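Local coordinates for protein lipase aflb (PDB 6IDY) that probably hydrolyses ester bonds of lipids, as a fungal lipase with an alpha/beta-hydrolase core, and carries a bound calcium ion, at residues P79-K83 / P274-A278; A280-W286 / Y425-G431. All blocks are in the same frame, centred on the assembly; numbering follows the deposited sequence.

Contact 1: P79-K83 / P274-A278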
# COMPACT_ATOMS: atom_id res chain seq x y z
N PRO A 79 5.49 -3.96 17.71
CA PRO A 79 6.89 -4.05 17.25
C PRO A 79 7.18 -3.03 16.15
O PRO A 79 6.28 -2.29 15.73
CB PRO A 79 6.96 -5.47 16.70
CG PRO A 79 5.58 -5.71 16.13
CD PRO A 79 4.66 -5.04 17.12
N ASP A 80 8.43 -2.99 15.66
CA ASP A 80 8.77 -2.15 14.51
C ASP A 80 8.78 -3.08 13.29
O ASP A 80 8.45 -4.26 13.43
CB ASP A 80 10.09 -1.38 14.71
CG ASP A 80 11.35 -2.20 14.92
OD1 ASP A 80 11.28 -3.45 14.87
OD2 ASP A 80 12.42 -1.59 15.13
N PHE A 81 9.12 -2.57 12.09
CA PHE A 81 9.15 -3.35 10.86
C PHE A 81 10.03 -4.60 10.95
O PHE A 81 9.56 -5.69 10.62
CB PHE A 81 9.53 -2.49 9.64
CG PHE A 81 9.82 -3.27 8.37
CD1 PHE A 81 8.81 -3.96 7.70
CD2 PHE A 81 11.11 -3.30 7.83
CE1 PHE A 81 9.08 -4.66 6.53
CE2 PHE A 81 11.37 -4.00 6.65
CZ PHE A 81 10.36 -4.68 6.01
N LEU A 82 11.30 -4.44 11.40
CA LEU A 82 12.26 -5.53 11.50
C LEU A 82 11.82 -6.62 12.49
O LEU A 82 11.92 -7.81 12.17
CB LEU A 82 13.69 -5.02 11.80
CG LEU A 82 14.35 -4.10 10.75
CD1 LEU A 82 15.69 -3.57 11.26
CD2 LEU A 82 14.56 -4.82 9.42
N LYS A 83 11.29 -6.22 13.68
CA LYS A 83 10.81 -7.19 14.67
C LYS A 83 9.60 -7.94 14.15
O LYS A 83 9.58 -9.17 14.24
CB LYS A 83 10.51 -6.53 16.03
CG LYS A 83 10.15 -7.56 17.11
CD LYS A 83 9.88 -6.93 18.47
CE LYS A 83 9.42 -7.97 19.46
NZ LYS A 83 9.11 -7.38 20.79
N PRO A 274 12.52 5.47 8.38
CA PRO A 274 11.37 4.57 8.57
C PRO A 274 11.63 3.21 7.90
O PRO A 274 12.47 3.12 6.99
CB PRO A 274 10.25 5.30 7.82
CG PRO A 274 10.65 6.74 7.85
CD PRO A 274 12.12 6.70 7.66
N TRP A 275 10.92 2.16 8.35
CA TRP A 275 11.05 0.77 7.87
C TRP A 275 12.38 0.14 8.30
O TRP A 275 12.42 -0.56 9.30
CB TRP A 275 10.85 0.63 6.34
CG TRP A 275 9.48 1.00 5.86
CD1 TRP A 275 8.96 2.25 5.70
CD2 TRP A 275 8.46 0.09 5.42
NE1 TRP A 275 7.68 2.18 5.21
CE2 TRP A 275 7.36 0.86 5.01
CE3 TRP A 275 8.38 -1.31 5.32
CZ2 TRP A 275 6.16 0.28 4.57
CZ3 TRP A 275 7.21 -1.88 4.85
CH2 TRP A 275 6.13 -1.09 4.46
N LEU A 276 13.47 0.40 7.54
CA LEU A 276 14.80 -0.19 7.74
C LEU A 276 15.48 0.22 9.05
O LEU A 276 16.27 -0.57 9.58
CB LEU A 276 15.70 0.10 6.52
CG LEU A 276 17.05 -0.66 6.43
CD1 LEU A 276 16.84 -2.17 6.42
CD2 LEU A 276 17.84 -0.22 5.23
N ALA A 277 15.20 1.42 9.57
CA ALA A 277 15.79 1.92 10.83
C ALA A 277 17.33 1.94 10.77
O ALA A 277 18.01 1.59 11.73
CB ALA A 277 15.27 1.13 12.03
N ALA A 278 17.86 2.39 9.63
CA ALA A 278 19.30 2.47 9.38
C ALA A 278 19.70 3.88 8.91
O ALA A 278 18.84 4.76 8.76
CB ALA A 278 19.69 1.43 8.34
O HOH W 1 12.36 -1.53 11.83
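The benzo part of the Trp275 indole presents its edge to one face of the Phe81 ring, in an edge-to-face pair with centroids 5.0 Å apart and planes at 63°. Flat apolar rings suit burial, packing C-H edge against face. The overlap is off-centre: Trp275 CE3 stands over the rim of the phenyl ring, 3.6 Å from Phe81 CD1. Phe81 turns CG anti to its own N (chi1 169°), which carries the ring out from the first helical turn. Its other ortho carbon lies against backbone, with Phe81 CD2 at 3.4 Å from Trp275 O. Beside this pair Leu82, whose branched apolar end suits such packing, reaches across with one methyl, Leu82 CD1 3.5 Å from Leu276 O.

A water links the backbones by accepting from Leu82 N at 3.1 Å and donating to Trp275 O at 2.7 Å. It serves an amide of the first helical turn, where no preceding turn supplies a carbonyl. Asp80, with its short carboxylate, suits the N-cap: OD1 accepts from Lys83 N at 3.0 Å. On the other segment, Trp275 has the backbone angles of a classic gamma turn, closed by a weak bond from Leu276 N to Pro274 O.

Leu415 and Leu419 of helix 414-424 and Ile320 extend this apolar layer. With no direct hydrogen bond across the interface, cohesion rests on ring packing and dispersion, and the bridging water provides its polar link.

Contact 2: A280-W286 / Y425-G431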
# COMPACT_ATOMS: atom_id res chain seq x y z
N ALA A 280 21.74 4.25 5.98
CA ALA A 280 21.72 4.11 4.52
C ALA A 280 20.47 3.32 4.13
O ALA A 280 20.32 2.14 4.47
CB ALA A 280 22.99 3.42 4.02
N CYS A 281 19.53 4.01 3.49
CA CYS A 281 18.22 3.46 3.14
C CYS A 281 17.87 3.72 1.68
O CYS A 281 18.75 3.60 0.84
CB CYS A 281 17.17 4.04 4.09
SG CYS A 281 17.64 3.95 5.83
N THR A 282 16.61 4.01 1.37
CA THR A 282 16.21 4.28 -0.01
C THR A 282 15.57 5.68 -0.05
O THR A 282 15.19 6.17 1.02
CB THR A 282 15.29 3.16 -0.59
OG1 THR A 282 13.92 3.48 -0.36
CG2 THR A 282 15.63 1.76 -0.07
N PRO A 283 15.44 6.32 -1.24
CA PRO A 283 14.80 7.65 -1.29
C PRO A 283 13.42 7.70 -0.64
O PRO A 283 13.18 8.59 0.16
CB PRO A 283 14.72 7.96 -2.79
CG PRO A 283 15.83 7.19 -3.39
CD PRO A 283 15.88 5.91 -2.60
N SER A 284 12.52 6.73 -0.96
CA SER A 284 11.16 6.71 -0.41
C SER A 284 11.12 6.47 1.10
O SER A 284 10.21 6.99 1.75
CB SER A 284 10.26 5.73 -1.15
OG SER A 284 10.47 4.40 -0.74
N LEU A 285 12.09 5.71 1.65
CA LEU A 285 12.15 5.49 3.10
C LEU A 285 12.46 6.81 3.80
O LEU A 285 11.73 7.19 4.71
CB LEU A 285 13.16 4.39 3.51
CG LEU A 285 12.96 2.97 2.94
CD1 LEU A 285 13.82 1.95 3.67
CD2 LEU A 285 11.49 2.52 3.01
N TRP A 286 13.50 7.53 3.32
CA TRP A 286 13.89 8.81 3.88
C TRP A 286 12.81 9.88 3.73
O TRP A 286 12.57 10.62 4.69
CB TRP A 286 15.24 9.30 3.34
CG TRP A 286 16.41 8.68 4.05
CD1 TRP A 286 17.41 7.94 3.49
CD2 TRP A 286 16.67 8.71 5.46
NE1 TRP A 286 18.29 7.52 4.47
CE2 TRP A 286 17.87 7.99 5.68
CE3 TRP A 286 16.02 9.30 6.57
CZ2 TRP A 286 18.42 7.83 6.96
CZ3 TRP A 286 16.58 9.15 7.83
CH2 TRP A 286 17.77 8.43 8.01
N TYR A 425 17.94 -3.08 -2.54
CA TYR A 425 17.96 -1.76 -3.17
C TYR A 425 19.35 -1.15 -3.12
O TYR A 425 19.94 -1.00 -2.05
CB TYR A 425 16.93 -0.81 -2.54
CG TYR A 425 16.79 0.50 -3.30
CD1 TYR A 425 17.64 1.57 -3.05
CD2 TYR A 425 15.79 0.66 -4.26
CE1 TYR A 425 17.52 2.77 -3.75
CE2 TYR A 425 15.64 1.87 -4.94
CZ TYR A 425 16.51 2.92 -4.69
OH TYR A 425 16.37 4.11 -5.37
N LYS A 426 19.87 -0.80 -4.31
CA LYS A 426 21.19 -0.21 -4.49
C LYS A 426 21.13 0.83 -5.62
O LYS A 426 20.45 0.58 -6.61
CB LYS A 426 22.25 -1.29 -4.80
CG LYS A 426 22.54 -2.22 -3.63
CD LYS A 426 23.42 -3.41 -3.99
CE LYS A 426 23.48 -4.38 -2.84
NZ LYS A 426 24.64 -5.30 -2.94
N PRO A 427 21.81 1.99 -5.50
CA PRO A 427 22.63 2.43 -4.36
C PRO A 427 21.79 2.97 -3.21
O PRO A 427 20.74 3.57 -3.44
CB PRO A 427 23.56 3.48 -4.99
CG PRO A 427 22.76 4.07 -6.12
CD PRO A 427 21.78 3.01 -6.57
N LYS A 428 22.21 2.71 -1.97
CA LYS A 428 21.49 3.20 -0.80
C LYS A 428 21.82 4.66 -0.56
O LYS A 428 22.82 5.16 -1.07
CB LYS A 428 21.71 2.31 0.44
CG LYS A 428 20.80 1.09 0.41
CD LYS A 428 20.87 0.23 1.65
CE LYS A 428 19.98 -0.98 1.51
NZ LYS A 428 20.51 -1.96 0.52
N THR A 429 20.92 5.39 0.12
CA THR A 429 21.06 6.83 0.33
C THR A 429 20.98 7.19 1.81
O THR A 429 20.24 6.54 2.55
CB THR A 429 19.99 7.61 -0.46
OG1 THR A 429 18.70 7.29 0.06
CG2 THR A 429 20.01 7.31 -1.96
N PHE A 430 21.68 8.25 2.21
CA PHE A 430 21.70 8.74 3.59
C PHE A 430 20.68 9.85 3.85
O PHE A 430 20.49 10.23 5.00
CB PHE A 430 23.12 9.22 3.94
CG PHE A 430 24.05 8.11 4.32
CD1 PHE A 430 24.60 7.27 3.35
CD2 PHE A 430 24.41 7.90 5.65
CE1 PHE A 430 25.47 6.24 3.71
CE2 PHE A 430 25.28 6.87 6.00
CZ PHE A 430 25.81 6.05 5.03
N GLY A 431 20.06 10.37 2.80
CA GLY A 431 19.07 11.43 2.92
C GLY A 431 18.10 11.45 1.77
O GLY A 431 18.31 10.78 0.76
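Thr429 O takes two hydrogen bonds from the segment 280-286, and they arrive from opposite faces of its carbonyl plane. Cys281 N donates almost straight at 2.8 Å (171°), whereas Trp286 NE1, at 2.9 Å from the same Thr429 O, makes a more bent bond (132°) with the oxygen close to the indole plane. Thr429 N returns a bond of 2.9 Å to Cys281 O, completing one antiparallel hydrogen-bonded pair.

CH-pi contacts come next. The Gly431 backbone passes over one face of the Trp286 indole, with Gly431 CA 4.1 Å from the centroid of the five-membered ring. Ala280 CB sits over the Phe430 ring, and Thr282 CB over that of Tyr425 at 4.0 Å from the centroid. Tyr425 holds CG anti to its N (chi1 -171°), turning the ring toward Thr282 and Pro283, and Pro283 CD approaches Tyr425 OH to 3.3 Å. That hydroxyl bonds to Asn203, while Thr282 OG1 bonds to Leu202 O. Proline needs no N-H acceptor, which suits the first helical position after the N-cap Thr282.

Among the charged groups, Lys428 lays its methylenes along Ala280 O and Cys281 O and bends at its end, placing NZ 2.8 Å from Tyr425 O. A second bond, to Leu423 O, lets the ammonium satisfy carbonyls where helix 414-424 runs out. The arrangement is an isolated antiparallel beta bridge of Cys281 with Thr429 between two surface loops, set directly before the short helix 283-287, and its Cys281 is also tied to Cys273 by a disulfide.

Contacts 1 and 2 lie on the same side of the chain's centre, with their own centres about 14 Å apart, and they meet mainly through Leu285, and also where Ala278 O lies 3.6 Å from Trp286 CZ2. Trp275 CD1 comes to 3.7 Å from Leu285 CD2, and Leu276 CB lies 3.9 Å from Leu285 CD1, so the loop 274-278 is packed between helix 81-90 and helix 283-287. The Cys273-Cys281 disulfide covalently joins the residue just before segment 274-278 to segment 280-286. Helix 414-424 relates them a second way: its leucines line contact 1, and its C-terminal end runs into segment 425-431 of contact 2. Neither contact includes the calcium ligands Asp255, Ala377, His380 and Gly382.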